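Local coordinates for putative NAD(P)H-flavin oxidoreductase (Neisseria meningitidis serogroup A / serotype 4A, PDB 6WT2), which binds FMN and probably acts as an NAD(P)H-dependent nitroreductase, reducing nitro compounds such as chloramphenicol, at residues A[44-49]-A[153-158]; A[107-112]-A[122-127]; A[148-153]-A[169-174]. All blocks are in the same frame, centred on the assembly; numbering follows the deposited sequence.

Overall arrangement
From the N terminus, the chain runs from the end of helix 33-44 into the loop of 44-49, which contact 1 ties to the C-terminal half of the long helix 138-162, closing a loop of about a hundred residues. Nested inside that loop lies contact 2, a short closure between the end of helix 100-108 and helix 114-131, about 22 Å from contact 1 between centres. Contact 3 then joins helix 138-162 to the end of strand 166-170, at one edge of the antiparallel sheet. Its segments alternate with those of contact 1, so the two cross, sharing Leu153. One flavin touches all three contacts, and a second flavin lies against contact 3.

Contact 1. Residues A[44-49]-A[153-158]. With FMN (flavin mononucleotide), chain K.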
loop_
_atom_site.group_PDB
_atom_site.type_symbol
_atom_site.label_atom_id
_atom_site.label_comp_id
_atom_site.label_asym_id
_atom_site.label_seq_id
_atom_site.Cartn_x
_atom_site.Cartn_y
_atom_site.Cartn_z
ATOM N N ARG A 44 3.573 -8.781 8.453
ATOM C CA ARG A 44 4.137 -10.057 8.010
ATOM C C ARG A 44 3.205 -10.776 7.041
ATOM O O ARG A 44 3.640 -11.296 6.006
ATOM C CB ARG A 44 4.422 -10.951 9.219
ATOM C CG ARG A 44 4.673 -12.406 8.857
ATOM C CD ARG A 44 5.312 -13.183 10.003
ATOM N NE ARG A 44 5.661 -14.531 9.551
ATOM C CZ ARG A 44 4.873 -15.595 9.665
ATOM N NH1 ARG A 44 3.691 -15.492 10.254
ATOM N NH2 ARG A 44 5.273 -16.766 9.191
ATOM N N LEU A 45 1.922 -10.837 7.373
ATOM C CA LEU A 45 0.969 -11.596 6.579
ATOM C C LEU A 45 0.467 -10.847 5.346
ATOM O O LEU A 45 -0.324 -11.415 4.576
ATOM C CB LEU A 45 -0.210 -12.003 7.457
ATOM C CG LEU A 45 0.089 -12.884 8.664
ATOM C CD1 LEU A 45 -1.170 -13.057 9.496
ATOM C CD2 LEU A 45 0.665 -14.253 8.237
ATOM N N SER A 46 0.910 -9.612 5.123
ATOM C CA SER A 46 0.411 -8.852 3.993
ATOM C C SER A 46 0.839 -9.535 2.698
ATOM O O SER A 46 1.846 -10.245 2.672
ATOM C CB SER A 46 0.925 -7.413 4.023
ATOM O OG SER A 46 0.320 -6.683 5.081
ATOM N N PRO A 47 0.079 -9.365 1.622
ATOM C CA PRO A 47 0.487 -9.924 0.334
ATOM C C PRO A 47 1.558 -9.056 -0.305
ATOM O O PRO A 47 1.774 -7.903 0.067
ATOM C CB PRO A 47 -0.805 -9.892 -0.484
ATOM C CG PRO A 47 -1.509 -8.662 0.038
ATOM C CD PRO A 47 -1.199 -8.620 1.515
ATOM N N SER A 48 2.206 -9.630 -1.306
ATOM C CA SER A 48 3.228 -8.937 -2.072
ATOM C C SER A 48 3.320 -9.593 -3.437
ATOM O O SER A 48 3.052 -10.792 -3.584
ATOM C CB SER A 48 4.594 -8.983 -1.377
ATOM O OG SER A 48 4.958 -10.316 -1.086
ATOM N N SER A 49 3.729 -8.797 -4.420
ATOM C CA SER A 49 3.942 -9.309 -5.766
ATOM C C SER A 49 4.888 -10.504 -5.723
ATOM O O SER A 49 5.931 -10.449 -5.071
ATOM C CB SER A 49 4.516 -8.205 -6.654
ATOM O OG SER A 49 4.651 -8.651 -7.994
ATOM N N LEU A 153 2.135 -1.388 5.273
ATOM C CA LEU A 153 1.824 -0.171 6.019
ATOM C C LEU A 153 0.319 -0.001 6.210
ATOM O O LEU A 153 -0.160 0.168 7.338
ATOM C CB LEU A 153 2.415 1.038 5.299
ATOM C CG LEU A 153 1.959 2.406 5.822
ATOM C CD1 LEU A 153 2.710 2.721 7.088
ATOM C CD2 LEU A 153 2.180 3.471 4.762
ATOM N N GLY A 154 -0.442 -0.041 5.110
ATOM C CA GLY A 154 -1.890 0.111 5.206
ATOM C C GLY A 154 -2.536 -0.900 6.138
ATOM O O GLY A 154 -3.386 -0.547 6.960
ATOM N N ASN A 155 -2.118 -2.166 6.040
ATOM C CA ASN A 155 -2.720 -3.228 6.845
ATOM C C ASN A 155 -2.399 -3.073 8.328
ATOM O O ASN A 155 -3.276 -3.250 9.180
ATOM C CB ASN A 155 -2.252 -4.590 6.346
ATOM C CG ASN A 155 -2.996 -5.045 5.114
ATOM O OD1 ASN A 155 -4.140 -4.627 4.864
ATOM N ND2 ASN A 155 -2.374 -5.936 4.346
HETATM N N MSE A 156 -1.156 -2.755 8.658
HETATM C CA MSE A 156 -0.791 -2.548 10.052
HETATM C C MSE A 156 -1.584 -1.399 10.692
HETATM O O MSE A 156 -2.098 -1.535 11.809
HETATM C CB MSE A 156 0.713 -2.306 10.158
HETATM C CG MSE A 156 1.499 -3.569 9.866
HETATM SE SE MSE A 156 3.370 -3.212 9.539
HETATM C CE MSE A 156 3.777 -2.473 11.283
HETATM N N MSE A 157 -1.715 -0.283 9.987
HETATM C CA MSE A 157 -2.449 0.865 10.549
HETATM C C MSE A 157 -3.947 0.623 10.689
HETATM O O MSE A 157 -4.569 1.007 11.682
HETATM C CB MSE A 157 -2.223 2.104 9.699
HETATM C CG MSE A 157 -0.792 2.584 9.742
HETATM SE SE MSE A 157 -0.633 4.251 8.812
HETATM C CE MSE A 157 -1.391 3.658 7.093
ATOM N N THR A 158 -4.535 -0.024 9.688
ATOM C CA THR A 158 -5.954 -0.349 9.772
ATOM C C THR A 158 -6.220 -1.343 10.893
ATOM O O THR A 158 -7.098 -1.124 11.744
ATOM C CB THR A 158 -6.439 -0.892 8.431
ATOM O OG1 THR A 158 -6.390 0.172 7.470
ATOM C CG2 THR A 158 -7.880 -1.412 8.554
HETATM N N1 FMN K . -1.178 -13.119 -8.181
HETATM C C2 FMN K . -1.479 -13.519 -9.448
HETATM O O2 FMN K . -1.879 -14.689 -9.608
HETATM N N3 FMN K . -1.236 -12.762 -10.532
HETATM C C4 FMN K . -0.759 -11.506 -10.432
HETATM O O4 FMN K . -0.633 -10.765 -11.426
HETATM C C4A FMN K . -0.472 -10.981 -9.088
HETATM N N5 FMN K . 0.152 -9.799 -8.929
HETATM C C5A FMN K . 0.310 -9.294 -7.690
HETATM C C6 FMN K . 0.592 -7.937 -7.550
HETATM C C7 FMN K . 0.790 -7.434 -6.275
HETATM C C7M FMN K . 1.089 -5.971 -6.109
HETATM C C8 FMN K . 0.477 -8.273 -5.092
HETATM C C8M FMN K . 0.558 -7.717 -3.693
HETATM C C9 FMN K . 0.188 -9.625 -5.235
HETATM C C9A FMN K . -0.001 -10.129 -6.495
HETATM N N10 FMN K . -0.389 -11.475 -6.653
HETATM C C10 FMN K . -0.628 -11.920 -7.957
HETATM C "C1'" FMN K . -0.678 -12.326 -5.494
HETATM C "C2'" FMN K . 0.622 -12.827 -4.832
HETATM O "O2'" FMN K . 1.175 -13.897 -5.609
HETATM C "C3'" FMN K . 0.277 -13.329 -3.444
HETATM O "O3'" FMN K . -0.131 -12.205 -2.659
HETATM C "C4'" FMN K . 1.459 -14.007 -2.748
HETATM O "O4'" FMN K . 1.868 -15.108 -3.569
HETATM C "C5'" FMN K . 1.044 -14.501 -1.369
HETATM O "O5'" FMN K . -0.166 -15.253 -1.485
HETATM P P FMN K . -1.427 -14.855 -0.568
HETATM O O1P FMN K . -0.903 -14.892 0.838
HETATM O O2P FMN K . -2.484 -15.866 -0.910
HETATM O O3P FMN K . -1.758 -13.462 -1.077
#
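Ser46 and Asn155 meet through a single, nearly linear hydrogen bond: Asn155 ND2 donates to Ser46 OG over 2.9 Å, with an angle of 175° at the hydrogen. The hydroxyl lies practically in the plane of the amide, so the N-H points straight at it. Both side chains take the same first torsion, with Ser46 OG and Asn155 CG each opposite the carbonyl carbon and beside the backbone N (chi1 -70° and -79°), and each leaves its backbone toward the other segment. Pro47 completes the meeting more loosely, its CD 4.1 Å from Asn155 ND2. The Ser46 hydroxyl is used twice, since it also bonds to the carbonyl of Leu42 in the last turn of helix 33-44; this second bond ties the start of the loop back to the helix that precedes it. Here the nitroreductase fold brings a flavin-binding loop against its long helix 138-162, which runs through the buried centre of the chain and reaches the subunit boundary. Beyond Ser46 the loop turns to the cofactor: Pro47 CB approaches the ribityl hydroxyl O3' of FMN (chain K) to 3.2 Å, and the backbone N of Ser49 comes within 3.4 Å of ring atom C8 of that flavin. That same N is held by Gln148 OE1, two helical turns before Asn155, so helix 138-162 bonds to the loop at two places. On the helix side, the other end of the Asn155 amide is engaged by the dimer, with OD1 accepting a hydrogen bond from Thr158 OG1 of the second subunit. Thr158 of this chain returns the bond to Asn155 of the second subunit, and Phe16 of the second subunit packs against the Asn155 side chain.

Contact 2. Residues A[107-112]-A[122-127]; sequences KRRGVT and ARYQAF. With NIO (nicotinic acid), chain E; FMN (flavin mononucleotide), chain K.
The guanidinium of Arg109 meets Tyr124 and the bound nicotinic acid at its edge, while the ribityl hydroxyl O4' of FMN (chain K) lies over one face. Carboxylate oxygen O2 of nicotinic acid sits in the guanidinium plane and takes two hydrogen bonds, from Arg109 NH1 at 3.0 Å and from Arg109 NH2 at 3.1 Å. Arg109 NH1 also donates to Tyr124 OH, which lies 3.2 Å away and is tilted 15° from the guanidinium plane. The phenol comes in edge-on from the opposite direction, its ring nearly coplanar with the guanidinium. Farther along the same helix, the ring of Phe127 presents a face to the ligand, with nicotinic acid C4 standing 3.8 Å above the plane over its centre. The arginine reaches the site by a bend at chi3 (72°), which turns its end from the backbone at the close of helix 100-108 toward the nicotinic acid carboxylate and the ribityl chain of the flavin. That helix finishes in a Schellman motif, with Gly110 at positive phi immediately after Arg109. Val50, in the loop before strand 55-59, touches the side chains of both Arg109 and Tyr124. Two N-H groups on a single carboxylate oxygen, with a tyrosine bond that probably limits the rotation of the guanidinium, suit an acid held over the flavin; nicotinic acid probably occupies the place of the nicotinamide of NAD(P)H.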
loop_
_atom_site.group_PDB
_atom_site.type_symbol
_atom_site.label_atom_id
_atom_site.label_comp_id
_atom_site.label_asym_id
_atom_site.label_seq_id
_atom_site.Cartn_x
_atom_site.Cartn_y
_atom_site.Cartn_z
ATOM N N LYS A 107 11.260 -20.370 -3.559
ATOM C CA LYS A 107 11.187 -21.635 -2.848
ATOM C C LYS A 107 10.134 -21.582 -1.752
ATOM O O LYS A 107 9.481 -22.592 -1.474
ATOM C CB LYS A 107 12.563 -21.993 -2.284
ATOM C CG LYS A 107 13.617 -22.105 -3.379
ATOM C CD LYS A 107 14.870 -22.801 -2.907
ATOM C CE LYS A 107 15.788 -21.881 -2.148
ATOM N NZ LYS A 107 17.182 -22.488 -2.075
ATOM N N ARG A 108 9.952 -20.415 -1.125
ATOM C CA ARG A 108 8.950 -20.275 -0.076
ATOM C C ARG A 108 7.529 -20.367 -0.629
ATOM O O ARG A 108 6.605 -20.687 0.129
ATOM C CB ARG A 108 9.157 -18.950 0.666
ATOM C CG ARG A 108 8.513 -18.869 2.048
ATOM C CD ARG A 108 9.051 -17.670 2.847
ATOM N NE ARG A 108 8.868 -16.430 2.108
ATOM C CZ ARG A 108 9.861 -15.672 1.659
ATOM N NH1 ARG A 108 11.132 -16.008 1.905
ATOM N NH2 ARG A 108 9.574 -14.566 0.981
ATOM N N ARG A 109 7.335 -20.093 -1.928
ATOM C CA ARG A 109 6.065 -20.379 -2.596
ATOM C C ARG A 109 5.862 -21.861 -2.860
ATOM O O ARG A 109 4.810 -22.244 -3.379
ATOM C CB ARG A 109 5.970 -19.634 -3.926
ATOM C CG ARG A 109 6.138 -18.149 -3.821
ATOM C CD ARG A 109 5.792 -17.476 -5.139
ATOM N NE ARG A 109 4.353 -17.503 -5.398
ATOM C CZ ARG A 109 3.762 -16.884 -6.421
ATOM N NH1 ARG A 109 4.484 -16.207 -7.304
ATOM N NH2 ARG A 109 2.447 -16.957 -6.564
ATOM N N GLY A 110 6.839 -22.708 -2.538
ATOM C CA GLY A 110 6.709 -24.125 -2.801
ATOM C C GLY A 110 7.151 -24.565 -4.175
ATOM O O GLY A 110 6.761 -25.655 -4.619
ATOM N N VAL A 111 7.951 -23.765 -4.870
ATOM C CA VAL A 111 8.511 -24.151 -6.166
ATOM C C VAL A 111 9.992 -24.452 -5.942
ATOM O O VAL A 111 10.809 -23.531 -5.832
ATOM C CB VAL A 111 8.317 -23.057 -7.222
ATOM C CG1 VAL A 111 8.796 -23.534 -8.577
ATOM C CG2 VAL A 111 6.852 -22.604 -7.271
ATOM N N THR A 112 10.355 -25.732 -5.893
ATOM C CA THR A 112 11.732 -26.113 -5.579
ATOM C C THR A 112 12.341 -27.130 -6.522
ATOM O O THR A 112 13.563 -27.320 -6.476
ATOM C CB THR A 112 11.840 -26.658 -4.142
ATOM O OG1 THR A 112 11.022 -27.826 -4.003
ATOM C CG2 THR A 112 11.405 -25.589 -3.125
ATOM N N ALA A 122 11.904 -17.710 -15.452
ATOM C CA ALA A 122 11.704 -17.197 -16.803
ATOM C C ALA A 122 10.475 -16.297 -16.876
ATOM O O ALA A 122 10.511 -15.241 -17.521
ATOM C CB ALA A 122 11.579 -18.352 -17.801
ATOM N N ARG A 123 9.379 -16.695 -16.219
ATOM C CA ARG A 123 8.186 -15.848 -16.196
ATOM C C ARG A 123 8.432 -14.559 -15.415
ATOM O O ARG A 123 7.995 -13.479 -15.840
ATOM C CB ARG A 123 7.000 -16.612 -15.609
ATOM C CG ARG A 123 6.479 -17.733 -16.496
ATOM C CD ARG A 123 5.133 -18.255 -16.016
ATOM N NE ARG A 123 5.253 -19.050 -14.797
ATOM C CZ ARG A 123 5.535 -20.352 -14.787
ATOM N NH1 ARG A 123 5.726 -20.993 -15.931
ATOM N NH2 ARG A 123 5.636 -21.013 -13.640
ATOM N N TYR A 124 9.123 -14.650 -14.271
ATOM C CA TYR A 124 9.457 -13.442 -13.520
ATOM C C TYR A 124 10.278 -12.483 -14.369
ATOM O O TYR A 124 10.080 -11.265 -14.306
ATOM C CB TYR A 124 10.247 -13.780 -12.254
ATOM C CG TYR A 124 9.511 -14.485 -11.130
ATOM C CD1 TYR A 124 8.175 -14.847 -11.239
ATOM C CD2 TYR A 124 10.172 -14.765 -9.936
ATOM C CE1 TYR A 124 7.520 -15.492 -10.185
ATOM C CE2 TYR A 124 9.536 -15.395 -8.891
ATOM C CZ TYR A 124 8.214 -15.765 -9.017
ATOM O OH TYR A 124 7.602 -16.393 -7.950
ATOM N N GLN A 125 11.234 -13.016 -15.142
ATOM C CA GLN A 125 12.071 -12.166 -15.980
ATOM C C GLN A 125 11.236 -11.405 -16.999
ATOM O O GLN A 125 11.429 -10.204 -17.199
ATOM C CB GLN A 125 13.136 -12.996 -16.696
ATOM C CG GLN A 125 13.817 -12.220 -17.810
ATOM C CD GLN A 125 15.123 -12.825 -18.245
ATOM O OE1 GLN A 125 15.424 -13.974 -17.933
ATOM N NE2 GLN A 125 15.919 -12.047 -18.970
ATOM N N ALA A 126 10.328 -12.106 -17.680
ATOM C CA ALA A 126 9.478 -11.469 -18.675
ATOM C C ALA A 126 8.578 -10.429 -18.030
ATOM O O ALA A 126 8.394 -9.331 -18.572
ATOM C CB ALA A 126 8.646 -12.525 -19.400
ATOM N N PHE A 127 8.022 -10.755 -16.861
ATOM C CA PHE A 127 7.215 -9.795 -16.115
ATOM C C PHE A 127 8.010 -8.525 -15.838
ATOM O O PHE A 127 7.562 -7.413 -16.135
ATOM C CB PHE A 127 6.739 -10.429 -14.801
ATOM C CG PHE A 127 6.181 -9.434 -13.819
ATOM C CD1 PHE A 127 5.001 -8.770 -14.089
ATOM C CD2 PHE A 127 6.834 -9.165 -12.633
ATOM C CE1 PHE A 127 4.477 -7.832 -13.188
ATOM C CE2 PHE A 127 6.324 -8.231 -11.729
ATOM C CZ PHE A 127 5.142 -7.568 -12.009
HETATM N N NIO E . 2.395 -12.645 -12.277
HETATM C C1 NIO E . 2.260 -13.338 -11.136
HETATM C C2 NIO E . 2.497 -12.733 -9.909
HETATM C C3 NIO E . 2.885 -11.399 -9.858
HETATM C C4 NIO E . 3.032 -10.708 -11.051
HETATM C C5 NIO E . 2.777 -11.360 -12.255
HETATM C C6 NIO E . 2.347 -13.524 -8.638
HETATM O O1 NIO E . 2.395 -12.912 -7.552
HETATM O O2 NIO E . 2.189 -14.770 -8.701
HETATM N N1 FMN K . -1.178 -13.119 -8.181
HETATM C C2 FMN K . -1.479 -13.519 -9.448
HETATM O O2 FMN K . -1.879 -14.689 -9.608
HETATM N N3 FMN K . -1.236 -12.762 -10.532
HETATM C C4 FMN K . -0.759 -11.506 -10.432
HETATM O O4 FMN K . -0.633 -10.765 -11.426
HETATM C C4A FMN K . -0.472 -10.981 -9.088
HETATM N N5 FMN K . 0.152 -9.799 -8.929
HETATM C C5A FMN K . 0.310 -9.294 -7.690
HETATM C C6 FMN K . 0.592 -7.937 -7.550
HETATM C C7 FMN K . 0.790 -7.434 -6.275
HETATM C C7M FMN K . 1.089 -5.971 -6.109
HETATM C C8 FMN K . 0.477 -8.273 -5.092
HETATM C C8M FMN K . 0.558 -7.717 -3.693
HETATM C C9 FMN K . 0.188 -9.625 -5.235
HETATM C C9A FMN K . -0.001 -10.129 -6.495
HETATM N N10 FMN K . -0.389 -11.475 -6.653
HETATM C C10 FMN K . -0.628 -11.920 -7.957
HETATM C "C1'" FMN K . -0.678 -12.326 -5.494
HETATM C "C2'" FMN K . 0.622 -12.827 -4.832
HETATM O "O2'" FMN K . 1.175 -13.897 -5.609
HETATM C "C3'" FMN K . 0.277 -13.329 -3.444
HETATM O "O3'" FMN K . -0.131 -12.205 -2.659
HETATM C "C4'" FMN K . 1.459 -14.007 -2.748
HETATM O "O4'" FMN K . 1.868 -15.108 -3.569
HETATM C "C5'" FMN K . 1.044 -14.501 -1.369
HETATM O "O5'" FMN K . -0.166 -15.253 -1.485
HETATM P P FMN K . -1.427 -14.855 -0.568
HETATM O O1P FMN K . -0.903 -14.892 0.838
HETATM O O2P FMN K . -2.484 -15.866 -0.910
HETATM O O3P FMN K . -1.758 -13.462 -1.077
#

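Contact 3. Residues A[148-153]-A[169-174]; sequences QTYIAL and PVEGFN. With FMN (flavin mononucleotide), chain G; FMN (flavin mononucleotide), chain K.
Segment 148-153 of helix 138-162 comes against the end of strand 166-170 where Leu153 faces Pro169, their CA atoms 7.7 Å apart, and the chain then curls through an inverse gamma turn centred on Gly172. Leu153 CD2 meets Pro169 CB in a loose apolar touch, and on the flavin side Pro169 CG comes within 3.4 Å of ring atom C9 of FMN (chain G). The polar link is shorter: Tyr150 OH donates to Glu171 OE2 over 2.6 Å, using the anti side of the carboxylate, 18° out of its plane. The two side chains cross at about a right angle, Glu171 extended beyond CG so that its end reaches the edge of the phenol ring. Methyl C7M of the same flavin lies beside the pair, 3.2 Å from Glu171 OE2 and 3.5 Å from Tyr150 CE1. Several partners in the second subunit grip the carboxylate further: Gln148 NE2 on OE2, and Ser49 OG and Trp144 NE1 on OE1. Glu171 therefore spans the dimer with its side chain while its backbone serves the cofactor. Its N-H bonds to flavin N5 at 3.0 Å, at an angle of 158°, and Gly172 N bonds to flavin O4 at 2.8 Å. Donors here would draw electron density toward N5 and O4, consistent with making N5 of the oxidised flavin, the atom through which flavins exchange hydride, more receptive to it.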
loop_
_atom_site.group_PDB
_atom_site.type_symbol
_atom_site.label_atom_id
_atom_site.label_comp_id
_atom_site.label_asym_id
_atom_site.label_seq_id
_atom_site.Cartn_x
_atom_site.Cartn_y
_atom_site.Cartn_z
ATOM N N GLN A 148 5.093 -2.480 -2.583
ATOM C CA GLN A 148 4.641 -3.589 -1.747
ATOM C C GLN A 148 4.621 -3.197 -0.273
ATOM O O GLN A 148 3.687 -3.555 0.456
ATOM C CB GLN A 148 5.526 -4.828 -1.964
ATOM C CG GLN A 148 5.952 -5.114 -3.426
ATOM C CD GLN A 148 4.776 -5.244 -4.390
ATOM O OE1 GLN A 148 3.776 -5.908 -4.095
ATOM N NE2 GLN A 148 4.901 -4.616 -5.558
ATOM N N THR A 149 5.627 -2.438 0.184
ATOM C CA THR A 149 5.685 -2.089 1.602
ATOM C C THR A 149 4.526 -1.201 2.029
ATOM O O THR A 149 4.184 -1.172 3.219
ATOM C CB THR A 149 7.002 -1.392 1.947
ATOM O OG1 THR A 149 7.020 -0.059 1.411
ATOM C CG2 THR A 149 8.198 -2.187 1.419
ATOM N N TYR A 150 3.920 -0.473 1.094
ATOM C CA TYR A 150 2.776 0.358 1.448
ATOM C C TYR A 150 1.523 -0.485 1.674
ATOM O O TYR A 150 0.587 -0.017 2.340
ATOM C CB TYR A 150 2.544 1.419 0.371
ATOM C CG TYR A 150 3.422 2.662 0.488
ATOM C CD1 TYR A 150 2.856 3.926 0.686
ATOM C CD2 TYR A 150 4.801 2.577 0.388
ATOM C CE1 TYR A 150 3.653 5.068 0.780
ATOM C CE2 TYR A 150 5.601 3.714 0.487
ATOM C CZ TYR A 150 5.025 4.947 0.684
ATOM O OH TYR A 150 5.822 6.067 0.778
ATOM N N ILE A 151 1.481 -1.707 1.129
ATOM C CA ILE A 151 0.420 -2.643 1.491
ATOM C C ILE A 151 0.538 -3.019 2.959
ATOM O O ILE A 151 -0.438 -2.960 3.713
ATOM C CB ILE A 151 0.478 -3.900 0.609
ATOM C CG1 ILE A 151 0.442 -3.530 -0.871
ATOM C CG2 ILE A 151 -0.639 -4.861 0.995
ATOM C CD1 ILE A 151 0.583 -4.762 -1.770
ATOM N N ALA A 152 1.741 -3.430 3.377
ATOM C CA ALA A 152 1.967 -3.766 4.780
ATOM C C ALA A 152 1.681 -2.577 5.678
ATOM O O ALA A 152 1.065 -2.726 6.738
ATOM C CB ALA A 152 3.402 -4.242 4.981
ATOM N N LEU A 153 2.135 -1.388 5.273
ATOM C CA LEU A 153 1.824 -0.171 6.019
ATOM C C LEU A 153 0.319 -0.001 6.210
ATOM O O LEU A 153 -0.160 0.168 7.338
ATOM C CB LEU A 153 2.415 1.038 5.299
ATOM C CG LEU A 153 1.959 2.406 5.822
ATOM C CD1 LEU A 153 2.710 2.721 7.088
ATOM C CD2 LEU A 153 2.180 3.471 4.762
ATOM N N PRO A 169 0.881 7.450 9.338
ATOM C CA PRO A 169 1.902 7.166 8.323
ATOM C C PRO A 169 2.789 8.390 8.146
ATOM O O PRO A 169 2.354 9.527 8.344
ATOM C CB PRO A 169 1.079 6.882 7.053
ATOM C CG PRO A 169 -0.375 7.342 7.370
ATOM C CD PRO A 169 -0.365 7.970 8.744
ATOM N N VAL A 170 4.053 8.159 7.781
ATOM C CA VAL A 170 5.029 9.251 7.773
ATOM C C VAL A 170 5.956 9.134 6.568
ATOM O O VAL A 170 6.722 8.164 6.458
ATOM C CB VAL A 170 5.873 9.302 9.062
ATOM C CG1 VAL A 170 6.902 10.437 8.960
ATOM C CG2 VAL A 170 4.986 9.505 10.292
ATOM N N GLU A 171 5.923 10.149 5.697
ATOM C CA GLU A 171 6.934 10.376 4.673
ATOM C C GLU A 171 7.741 11.637 4.930
ATOM O O GLU A 171 8.703 11.898 4.199
ATOM C CB GLU A 171 6.293 10.491 3.274
ATOM C CG GLU A 171 5.930 9.164 2.623
ATOM C CD GLU A 171 5.114 9.380 1.345
ATOM O OE1 GLU A 171 4.855 10.556 1.005
ATOM O OE2 GLU A 171 4.733 8.396 0.684
ATOM N N GLY A 172 7.373 12.424 5.940
ATOM C CA GLY A 172 7.967 13.731 6.131
ATOM C C GLY A 172 9.326 13.699 6.805
ATOM O O GLY A 172 9.481 14.137 7.950
ATOM N N PHE A 173 10.325 13.188 6.096
ATOM C CA PHE A 173 11.686 13.193 6.604
ATOM C C PHE A 173 12.643 13.187 5.427
ATOM O O PHE A 173 12.275 12.822 4.309
ATOM C CB PHE A 173 11.944 12.001 7.519
ATOM C CG PHE A 173 11.589 10.665 6.907
ATOM C CD1 PHE A 173 12.512 9.975 6.131
ATOM C CD2 PHE A 173 10.350 10.089 7.139
ATOM C CE1 PHE A 173 12.204 8.747 5.581
ATOM C CE2 PHE A 173 10.034 8.851 6.603
ATOM C CZ PHE A 173 10.962 8.181 5.813
ATOM N N ASN A 174 13.875 13.608 5.687
ATOM C CA ASN A 174 14.895 13.530 4.652
ATOM C C ASN A 174 15.308 12.076 4.473
ATOM O O ASN A 174 15.833 11.445 5.399
ATOM C CB ASN A 174 16.095 14.404 5.002
ATOM C CG ASN A 174 17.100 14.474 3.868
ATOM O OD1 ASN A 174 17.925 13.577 3.701
ATOM N ND2 ASN A 174 17.029 15.536 3.077
HETATM N N1 FMN G . 1.077 13.060 8.339
HETATM C C2 FMN G . 2.010 13.827 8.959
HETATM O O2 FMN G . 1.630 14.610 9.858
HETATM N N3 FMN G . 3.321 13.754 8.671
HETATM C C4 FMN G . 3.800 12.974 7.692
HETATM O O4 FMN G . 5.027 12.848 7.473
HETATM C C4A FMN G . 2.844 12.127 6.960
HETATM N N5 FMN G . 3.250 11.396 5.904
HETATM C C5A FMN G . 2.379 10.545 5.298
HETATM C C6 FMN G . 2.877 9.560 4.441
HETATM C C7 FMN G . 1.990 8.694 3.818
HETATM C C7M FMN G . 2.495 7.626 2.873
HETATM C C8 FMN G . 0.537 8.779 4.108
HETATM C C8M FMN G . -0.397 7.757 3.506
HETATM C C9 FMN G . 0.050 9.714 5.014
HETATM C C9A FMN G . 0.937 10.559 5.671
HETATM N N10 FMN G . 0.468 11.484 6.631
HETATM C C10 FMN G . 1.404 12.314 7.261
HETATM C "C1'" FMN G . -0.953 11.533 6.999
HETATM C "C2'" FMN G . -1.805 12.283 5.965
HETATM O "O2'" FMN G . -1.615 13.718 6.060
HETATM C "C3'" FMN G . -3.252 11.854 6.194
HETATM O "O3'" FMN G . -3.352 10.443 5.918
HETATM C "C4'" FMN G . -4.298 12.566 5.328
HETATM O "O4'" FMN G . -4.225 13.970 5.544
HETATM C "C5'" FMN G . -5.696 12.063 5.652
HETATM O "O5'" FMN G . -6.004 12.257 7.028
HETATM P P FMN G . -6.464 10.978 7.896
HETATM O O1P FMN G . -5.355 9.998 7.601
HETATM O O2P FMN G . -6.546 11.384 9.339
HETATM O O3P FMN G . -7.769 10.478 7.344
HETATM N N1 FMN K . -1.178 -13.119 -8.181
HETATM C C2 FMN K . -1.479 -13.519 -9.448
HETATM O O2 FMN K . -1.879 -14.689 -9.608
HETATM N N3 FMN K . -1.236 -12.762 -10.532
HETATM C C4 FMN K . -0.759 -11.506 -10.432
HETATM O O4 FMN K . -0.633 -10.765 -11.426
HETATM C C4A FMN K . -0.472 -10.981 -9.088
HETATM N N5 FMN K . 0.152 -9.799 -8.929
HETATM C C5A FMN K . 0.310 -9.294 -7.690
HETATM C C6 FMN K . 0.592 -7.937 -7.550
HETATM C C7 FMN K . 0.790 -7.434 -6.275
HETATM C C7M FMN K . 1.089 -5.971 -6.109
HETATM C C8 FMN K . 0.477 -8.273 -5.092
HETATM C C8M FMN K . 0.558 -7.717 -3.693
HETATM C C9 FMN K . 0.188 -9.625 -5.235
HETATM C C9A FMN K . -0.001 -10.129 -6.495
HETATM N N10 FMN K . -0.389 -11.475 -6.653
HETATM C C10 FMN K . -0.628 -11.920 -7.957
HETATM C "C1'" FMN K . -0.678 -12.326 -5.494
HETATM C "C2'" FMN K . 0.622 -12.827 -4.832
HETATM O "O2'" FMN K . 1.175 -13.897 -5.609
HETATM C "C3'" FMN K . 0.277 -13.329 -3.444
HETATM O "O3'" FMN K . -0.131 -12.205 -2.659
HETATM C "C4'" FMN K . 1.459 -14.007 -2.748
HETATM O "O4'" FMN K . 1.868 -15.108 -3.569
HETATM C "C5'" FMN K . 1.044 -14.501 -1.369
HETATM O "O5'" FMN K . -0.166 -15.253 -1.485
HETATM P P FMN K . -1.427 -14.855 -0.568
HETATM O O1P FMN K . -0.903 -14.892 0.838
HETATM O O2P FMN K . -2.484 -15.866 -0.910
HETATM O O3P FMN K . -1.758 -13.462 -1.077
#